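Local coordinates for protein beta-galactosidase/beta-glucuronidase (Faecalibacterium prausnitzii L2-6, PDB 6MVF) that binds flavin mononucleotide and probably hydrolyses beta-linked glycosides, as a gut bacterial beta-glucuronidase of glycosyl hydrolase family 2, at residues A573-A584 against V598-L609. Residues are numbered along the deposited sequence; the frame is centred on the assembly and turned at random.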
ATOM      1  N   ALA A 573       8.834 -33.402  -4.359  1.00 24.21           N
ATOM      2  CA  ALA A 573       9.909 -34.178  -3.738  1.00 28.69           C
ATOM      3  C   ALA A 573      11.081 -34.422  -4.704  1.00 25.74           C
ATOM      4  O   ALA A 573      12.239 -34.458  -4.275  1.00 26.63           O
ATOM      5  CB  ALA A 573       9.359 -35.507  -3.190  1.00 22.35           C
ATOM      6  N   TYR A 574      10.820 -34.566  -6.008  1.00 26.35           N
ATOM      7  CA  TYR A 574      11.908 -34.851  -6.938  1.00 25.44           C
ATOM      8  C   TYR A 574      12.667 -33.602  -7.366  1.00 32.88           C
ATOM      9  O   TYR A 574      13.823 -33.717  -7.778  1.00 32.15           O
ATOM     10  CB  TYR A 574      11.380 -35.563  -8.182  1.00 25.61           C
ATOM     11  CG  TYR A 574      11.440 -37.082  -8.121  1.00 31.64           C
ATOM     12  CD1 TYR A 574      10.395 -37.832  -7.558  1.00 27.26           C
ATOM     13  CD2 TYR A 574      12.532 -37.769  -8.640  1.00 26.35           C
ATOM     14  CE1 TYR A 574      10.452 -39.223  -7.507  1.00 22.36           C
ATOM     15  CE2 TYR A 574      12.602 -39.147  -8.585  1.00 28.26           C
ATOM     16  CZ  TYR A 574      11.561 -39.869  -8.026  1.00 29.40           C
ATOM     17  OH  TYR A 574      11.657 -41.240  -7.984  1.00 30.33           O
ATOM     18  N   TRP A 575      12.055 -32.420  -7.263  1.00 26.33           N
ATOM     19  CA  TRP A 575      12.601 -31.181  -7.807  1.00 24.96           C
ATOM     20  C   TRP A 575      12.918 -30.127  -6.756  1.00 27.93           C
ATOM     21  O   TRP A 575      13.953 -29.464  -6.864  1.00 31.82           O
ATOM     22  CB  TRP A 575      11.617 -30.565  -8.809  1.00 22.39           C
ATOM     23  CG  TRP A 575      11.351 -31.380 -10.031  1.00 27.23           C
ATOM     24  CD1 TRP A 575      12.046 -32.481 -10.474  1.00 21.16           C
ATOM     25  CD2 TRP A 575      10.291 -31.169 -10.972  1.00 23.59           C
ATOM     26  NE1 TRP A 575      11.484 -32.952 -11.641  1.00 23.33           N
ATOM     27  CE2 TRP A 575      10.407 -32.164 -11.965  1.00 24.79           C
ATOM     28  CE3 TRP A 575       9.251 -30.241 -11.063  1.00 22.35           C
ATOM     29  CZ2 TRP A 575       9.540 -32.243 -13.033  1.00 21.95           C
ATOM     30  CZ3 TRP A 575       8.391 -30.327 -12.116  1.00 25.79           C
ATOM     31  CH2 TRP A 575       8.535 -31.329 -13.089  1.00 24.30           C
ATOM     32  N   ALA A 576      12.041 -29.924  -5.770  1.00 22.59           N
ATOM     33  CA  ALA A 576      12.177 -28.793  -4.862  1.00 25.38           C
ATOM     34  C   ALA A 576      13.312 -29.027  -3.882  1.00 32.85           C
ATOM     35  O   ALA A 576      13.651 -30.169  -3.540  1.00 32.52           O
ATOM     36  CB  ALA A 576      10.879 -28.527  -4.084  1.00 23.85           C
ATOM     37  N   LYS A 577      13.908 -27.926  -3.430  1.00 30.32           N
ATOM     38  CA  LYS A 577      14.980 -28.016  -2.452  1.00 29.02           C
ATOM     39  C   LYS A 577      14.517 -27.753  -1.026  1.00 29.46           C
ATOM     40  O   LYS A 577      15.102 -28.318  -0.093  1.00 27.41           O
ATOM     41  CB  LYS A 577      16.118 -27.056  -2.824  1.00 29.99           C
ATOM     42  CG  LYS A 577      16.850 -27.452  -4.121  1.00 33.86           C
ATOM     43  CD  LYS A 577      17.091 -28.966  -4.205  1.00 35.84           C
ATOM     44  CE  LYS A 577      17.513 -29.411  -5.607  1.00 47.93           C
ATOM     45  NZ  LYS A 577      18.964 -29.172  -5.906  1.00 53.65           N
ATOM     46  N   ASP A 578      13.484 -26.928  -0.825  1.00 24.14           N
ATOM     47  CA  ASP A 578      12.978 -26.709   0.526  1.00 25.65           C
ATOM     48  C   ASP A 578      12.496 -28.046   1.086  1.00 31.13           C
ATOM     49  O   ASP A 578      11.810 -28.795   0.375  1.00 28.54           O
ATOM     50  CB  ASP A 578      11.839 -25.683   0.548  1.00 28.31           C
ATOM     51  CG  ASP A 578      12.321 -24.227   0.348  1.00 36.89           C
ATOM     52  OD1 ASP A 578      13.544 -23.983   0.211  1.00 33.31           O
ATOM     53  OD2 ASP A 578      11.454 -23.316   0.329  1.00 42.72           O
ATOM     54  N   PRO A 579      12.875 -28.407   2.311  1.00 29.43           N
ATOM     55  CA  PRO A 579      12.479 -29.720   2.845  1.00 26.58           C
ATOM     56  C   PRO A 579      10.966 -29.860   2.927  1.00 27.60           C
ATOM     57  O   PRO A 579      10.263 -28.943   3.353  1.00 31.18           O
ATOM     58  CB  PRO A 579      13.129 -29.753   4.233  1.00 22.54           C
ATOM     59  CG  PRO A 579      14.321 -28.876   4.102  1.00 18.51           C
ATOM     60  CD  PRO A 579      13.968 -27.791   3.086  1.00 19.00           C
ATOM     61  N   MET A 580      10.461 -31.013   2.482  1.00 25.52           N
ATOM     62  CA  MET A 580       9.028 -31.267   2.491  1.00 24.45           C
ATOM     63  C   MET A 580       8.784 -32.753   2.732  1.00 28.38           C
ATOM     64  O   MET A 580       9.637 -33.604   2.456  1.00 27.91           O
ATOM     65  CB  MET A 580       8.354 -30.784   1.185  1.00 23.30           C
ATOM     66  CG  MET A 580       8.943 -31.353  -0.129  1.00 26.12           C
ATOM     67  SD  MET A 580       8.464 -33.079  -0.437  1.00 31.85           S
ATOM     68  CE  MET A 580       6.726 -32.959  -0.872  1.00 26.66           C
ATOM     69  N   VAL A 581       7.605 -33.051   3.264  1.00 31.48           N
ATOM     70  CA  VAL A 581       7.162 -34.426   3.458  1.00 28.03           C
ATOM     71  C   VAL A 581       5.643 -34.440   3.331  1.00 28.90           C
ATOM     72  O   VAL A 581       4.951 -33.626   3.952  1.00 30.34           O
ATOM     73  CB  VAL A 581       7.644 -35.010   4.805  1.00 27.84           C
ATOM     74  CG1 VAL A 581       7.020 -34.297   5.979  1.00 25.44           C
ATOM     75  CG2 VAL A 581       7.348 -36.503   4.865  1.00 32.30           C
ATOM     76  N   HIS A 582       5.129 -35.361   2.508  1.00 28.17           N
ATOM     77  CA  HIS A 582       3.725 -35.369   2.102  1.00 29.32           C
ATOM     78  C   HIS A 582       3.183 -36.785   2.122  1.00 29.60           C
ATOM     79  O   HIS A 582       3.729 -37.673   1.450  1.00 26.71           O
ATOM     80  CB  HIS A 582       3.541 -34.774   0.708  1.00 29.20           C
ATOM     81  CG  HIS A 582       2.111 -34.699   0.275  1.00 35.20           C
ATOM     82  ND1 HIS A 582       1.497 -35.700  -0.453  1.00 37.97           N
ATOM     83  CD2 HIS A 582       1.172 -33.744   0.468  1.00 30.34           C
ATOM     84  CE1 HIS A 582       0.245 -35.361  -0.693  1.00 31.98           C
ATOM     85  NE2 HIS A 582       0.024 -34.176  -0.150  1.00 32.46           N
ATOM     86  N   ILE A 583       2.111 -36.985   2.885  1.00 26.84           N
ATOM     87  CA  ILE A 583       1.379 -38.244   2.891  1.00 26.08           C
ATOM     88  C   ILE A 583       0.318 -38.199   1.797  1.00 32.10           C
ATOM     89  O   ILE A 583      -0.582 -37.347   1.816  1.00 28.53           O
ATOM     90  CB  ILE A 583       0.748 -38.532   4.261  1.00 29.07           C
ATOM     91  CG1 ILE A 583       1.823 -38.545   5.360  1.00 23.36           C
ATOM     92  CG2 ILE A 583       0.038 -39.883   4.199  1.00 22.57           C
ATOM     93  CD1 ILE A 583       1.275 -38.470   6.764  1.00 22.49           C
ATOM     94  N   ALA A 584       0.438 -39.114   0.836  1.00 28.62           N
ATOM     95  CA  ALA A 584      -0.492 -39.232  -0.271  1.00 27.08           C
ATOM     96  C   ALA A 584      -1.797 -39.884   0.182  1.00 36.47           C
ATOM     97  O   ALA A 584      -1.860 -40.571   1.208  1.00 36.21           O
ATOM     98  CB  ALA A 584       0.132 -40.050  -1.397  1.00 24.79           C
ATOM     99  N   VAL A 598      -0.020 -46.700   2.930  1.00 31.17           N
ATOM    100  CA  VAL A 598       0.103 -45.266   3.163  1.00 36.42           C
ATOM    101  C   VAL A 598       1.396 -44.816   2.499  1.00 31.33           C
ATOM    102  O   VAL A 598       2.489 -45.177   2.944  1.00 32.21           O
ATOM    103  CB  VAL A 598       0.095 -44.927   4.658  1.00 28.68           C
ATOM    104  CG1 VAL A 598       0.350 -43.474   4.855  1.00 22.14           C
ATOM    105  CG2 VAL A 598      -1.236 -45.353   5.303  1.00 27.20           C
ATOM    106  N   LYS A 599       1.285 -44.048   1.426  1.00 29.22           N
ATOM    107  CA  LYS A 599       2.461 -43.637   0.679  1.00 30.86           C
ATOM    108  C   LYS A 599       2.891 -42.241   1.106  1.00 31.23           C
ATOM    109  O   LYS A 599       2.049 -41.372   1.343  1.00 28.37           O
ATOM    110  CB  LYS A 599       2.176 -43.665  -0.815  1.00 33.49           C
ATOM    111  CG  LYS A 599       3.410 -43.797  -1.669  1.00 36.94           C
ATOM    112  CD  LYS A 599       3.058 -43.562  -3.115  1.00 39.00           C
ATOM    113  CE  LYS A 599       1.764 -44.238  -3.496  1.00 28.86           C
ATOM    114  NZ  LYS A 599       1.913 -44.821  -4.857  1.00 35.19           N
ATOM    115  N   VAL A 600       4.207 -42.038   1.223  1.00 28.73           N
ATOM    116  CA  VAL A 600       4.784 -40.741   1.564  1.00 32.01           C
ATOM    117  C   VAL A 600       5.780 -40.326   0.483  1.00 31.77           C
ATOM    118  O   VAL A 600       6.605 -41.126   0.026  1.00 27.83           O
ATOM    119  CB  VAL A 600       5.458 -40.741   2.955  1.00 27.20           C
ATOM    120  CG1 VAL A 600       6.002 -39.375   3.250  1.00 22.94           C
ATOM    121  CG2 VAL A 600       4.478 -41.135   4.026  1.00 23.85           C
ATOM    122  N   TYR A 601       5.687 -39.063   0.074  1.00 33.01           N
ATOM    123  CA  TYR A 601       6.672 -38.411  -0.778  1.00 29.05           C
ATOM    124  C   TYR A 601       7.497 -37.438   0.057  1.00 33.39           C
ATOM    125  O   TYR A 601       6.950 -36.706   0.888  1.00 30.56           O
ATOM    126  CB  TYR A 601       5.987 -37.655  -1.911  1.00 28.35           C
ATOM    127  CG  TYR A 601       5.055 -38.509  -2.722  1.00 30.19           C
ATOM    128  CD1 TYR A 601       5.441 -39.776  -3.137  1.00 34.51           C
ATOM    129  CD2 TYR A 601       3.788 -38.059  -3.067  1.00 32.54           C
ATOM    130  CE1 TYR A 601       4.608 -40.566  -3.890  1.00 33.40           C
ATOM    131  CE2 TYR A 601       2.930 -38.855  -3.818  1.00 32.73           C
ATOM    132  CZ  TYR A 601       3.358 -40.108  -4.225  1.00 37.90           C
ATOM    133  OH  TYR A 601       2.542 -40.918  -4.979  1.00 39.80           O
ATOM    134  N   SER A 602       8.813 -37.435  -0.157  1.00 34.10           N
ATOM    135  CA  SER A 602       9.684 -36.538   0.589  1.00 32.12           C
ATOM    136  C   SER A 602      10.984 -36.321  -0.176  1.00 28.93           C
ATOM    137  O   SER A 602      11.470 -37.225  -0.857  1.00 25.93           O
ATOM    138  CB  SER A 602       9.980 -37.089   1.986  1.00 25.23           C
ATOM    139  OG  SER A 602      10.745 -36.138   2.697  1.00 29.27           O
ATOM    140  N   ASN A 603      11.537 -35.114  -0.061  1.00 21.91           N
ATOM    141  CA  ASN A 603      12.899 -34.895  -0.517  1.00 26.15           C
ATOM    142  C   ASN A 603      13.925 -35.152   0.585  1.00 27.53           C
ATOM    143  O   ASN A 603      15.120 -34.957   0.370  1.00 28.18           O
ATOM    144  CB  ASN A 603      13.067 -33.490  -1.135  1.00 20.15           C
ATOM    145  CG  ASN A 603      12.640 -32.375  -0.223  1.00 25.58           C
ATOM    146  OD1 ASN A 603      12.519 -32.541   0.998  1.00 27.73           O
ATOM    147  ND2 ASN A 603      12.422 -31.211  -0.811  1.00 22.60           N
ATOM    148  N   GLN A 604      13.486 -35.600   1.749  1.00 30.25           N
ATOM    149  CA  GLN A 604      14.360 -36.250   2.704  1.00 24.89           C
ATOM    150  C   GLN A 604      14.470 -37.723   2.347  1.00 32.82           C
ATOM    151  O   GLN A 604      13.662 -38.262   1.586  1.00 37.14           O
ATOM    152  CB  GLN A 604      13.810 -36.101   4.119  1.00 29.33           C
ATOM    153  CG  GLN A 604      13.286 -34.724   4.408  1.00 33.58           C
ATOM    154  CD  GLN A 604      14.377 -33.670   4.461  1.00 35.84           C
ATOM    155  OE1 GLN A 604      14.832 -33.291   5.536  1.00 42.16           O
ATOM    156  NE2 GLN A 604      14.777 -33.169   3.302  1.00 35.30           N
ATOM    157  N   ASP A 605      15.478 -38.385   2.902  1.00 31.93           N
ATOM    158  CA  ASP A 605      15.690 -39.781   2.557  1.00 29.80           C
ATOM    159  C   ASP A 605      15.221 -40.754   3.632  1.00 30.14           C
ATOM    160  O   ASP A 605      15.216 -41.964   3.390  1.00 31.13           O
ATOM    161  CB  ASP A 605      17.164 -40.025   2.246  1.00 31.19           C
ATOM    162  CG  ASP A 605      17.647 -39.212   1.069  1.00 37.30           C
ATOM    163  OD1 ASP A 605      16.880 -39.093   0.075  1.00 35.84           O
ATOM    164  OD2 ASP A 605      18.790 -38.687   1.152  1.00 41.24           O
ATOM    165  N   THR A 606      14.807 -40.273   4.795  1.00 26.35           N
ATOM    166  CA  THR A 606      14.349 -41.159   5.849  1.00 27.63           C
ATOM    167  C   THR A 606      13.037 -40.630   6.392  1.00 31.81           C
ATOM    168  O   THR A 606      12.939 -39.453   6.747  1.00 29.37           O
ATOM    169  CB  THR A 606      15.376 -41.299   6.963  1.00 28.73           C
ATOM    170  OG1 THR A 606      16.584 -41.854   6.411  1.00 33.35           O
ATOM    171  CG2 THR A 606      14.844 -42.236   8.045  1.00 23.23           C
ATOM    172  N   VAL A 607      12.033 -41.508   6.422  1.00 31.64           N
ATOM    173  CA  VAL A 607      10.685 -41.191   6.855  1.00 29.64           C
ATOM    174  C   VAL A 607      10.308 -42.215   7.908  1.00 32.27           C
ATOM    175  O   VAL A 607      10.527 -43.420   7.719  1.00 29.20           O
ATOM    176  CB  VAL A 607       9.682 -41.208   5.678  1.00 34.22           C
ATOM    177  CG1 VAL A 607       8.214 -41.245   6.177  1.00 29.77           C
ATOM    178  CG2 VAL A 607       9.915 -40.014   4.746  1.00 24.44           C
ATOM    179  N   THR A 608       9.773 -41.737   9.028  1.00 33.32           N
ATOM    180  CA  THR A 608       9.159 -42.593  10.032  1.00 34.58           C
ATOM    181  C   THR A 608       7.673 -42.301  10.051  1.00 31.22           C
ATOM    182  O   THR A 608       7.279 -41.142  10.161  1.00 30.91           O
ATOM    183  CB  THR A 608       9.763 -42.373  11.423  1.00 34.26           C
ATOM    184  OG1 THR A 608      11.068 -42.958  11.472  1.00 36.73           O
ATOM    185  CG2 THR A 608       8.911 -43.027  12.484  1.00 32.34           C
ATOM    186  N   LEU A 609       6.856 -43.350   9.932  1.00 33.46           N
ATOM    187  CA  LEU A 609       5.406 -43.224   9.929  1.00 30.99           C
ATOM    188  C   LEU A 609       4.825 -43.606  11.285  1.00 33.28           C
ATOM    189  O   LEU A 609       5.266 -44.568  11.917  1.00 32.69           O
ATOM    190  CB  LEU A 609       4.783 -44.099   8.839  1.00 29.76           C
ATOM    191  CG  LEU A 609       3.300 -43.780   8.613  1.00 36.08           C
ATOM    192  CD1 LEU A 609       3.086 -42.281   8.229  1.00 24.86           C
ATOM    193  CD2 LEU A 609       2.710 -44.724   7.578  1.00 32.33           C
TER
HETATM  194  O   HOH W   1      -1.547 -43.124   1.059  1.00 32.45           O
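Val581, His582 and Ile583 pair with Ser602, Tyr601 and Val600 as an antiparallel edge of a beta-sandwich-like domain, a worked example of how a chain leaving a helix is stitched into the next domain. Helix 566-575 ends, a loop turns back, and strand 581-583 becomes the outermost strand beside 596-602. His582 and Tyr601 form the hydrogen-bonded pair, with Tyr601 N to His582 O and His582 N to Tyr601 O both 2.8 Å.

The tight part lies between the sheets. Val581 CG2 meets Val600 CG1 at 3.6 Å; each of these methyls stands anti to its own backbone N (chi1 of Val600 -179°), which turns the two branches together. Ile583 spans two residues of the same face of the neighbouring strand, its CG2 branch on Val598 CG1 and its CG1 branch on Val600 CG2, while Phe625 and Phe627 of strand 624-629 pack against Val607 behind. On the other face, Tyr601 lies against helix 566-575 and sends its hydroxyl to Glu515.

The loop is open to solvent on its outer side, where Lys577, Asp578 and Pro579 are exposed and Pro579 CB merely rests by the Gln604 amide. Its inner side is held by polar bonds, for the Asn603 amide reaches in and grips it three times: ND2 donates to Asp578 O at 2.8 Å, in the amide plane, and to Ala576 O at 3.2 Å, while OD1 accepts from Met580 N at 3.0 Å. An alanine here would remove all three, and the turn from Ala576 to Met580 would probably become freer to shift. Beside it, Ser602 OG closes an ST turn by accepting from Gln604 N and donates to Met580 O at 2.8 Å, in the carbonyl plane.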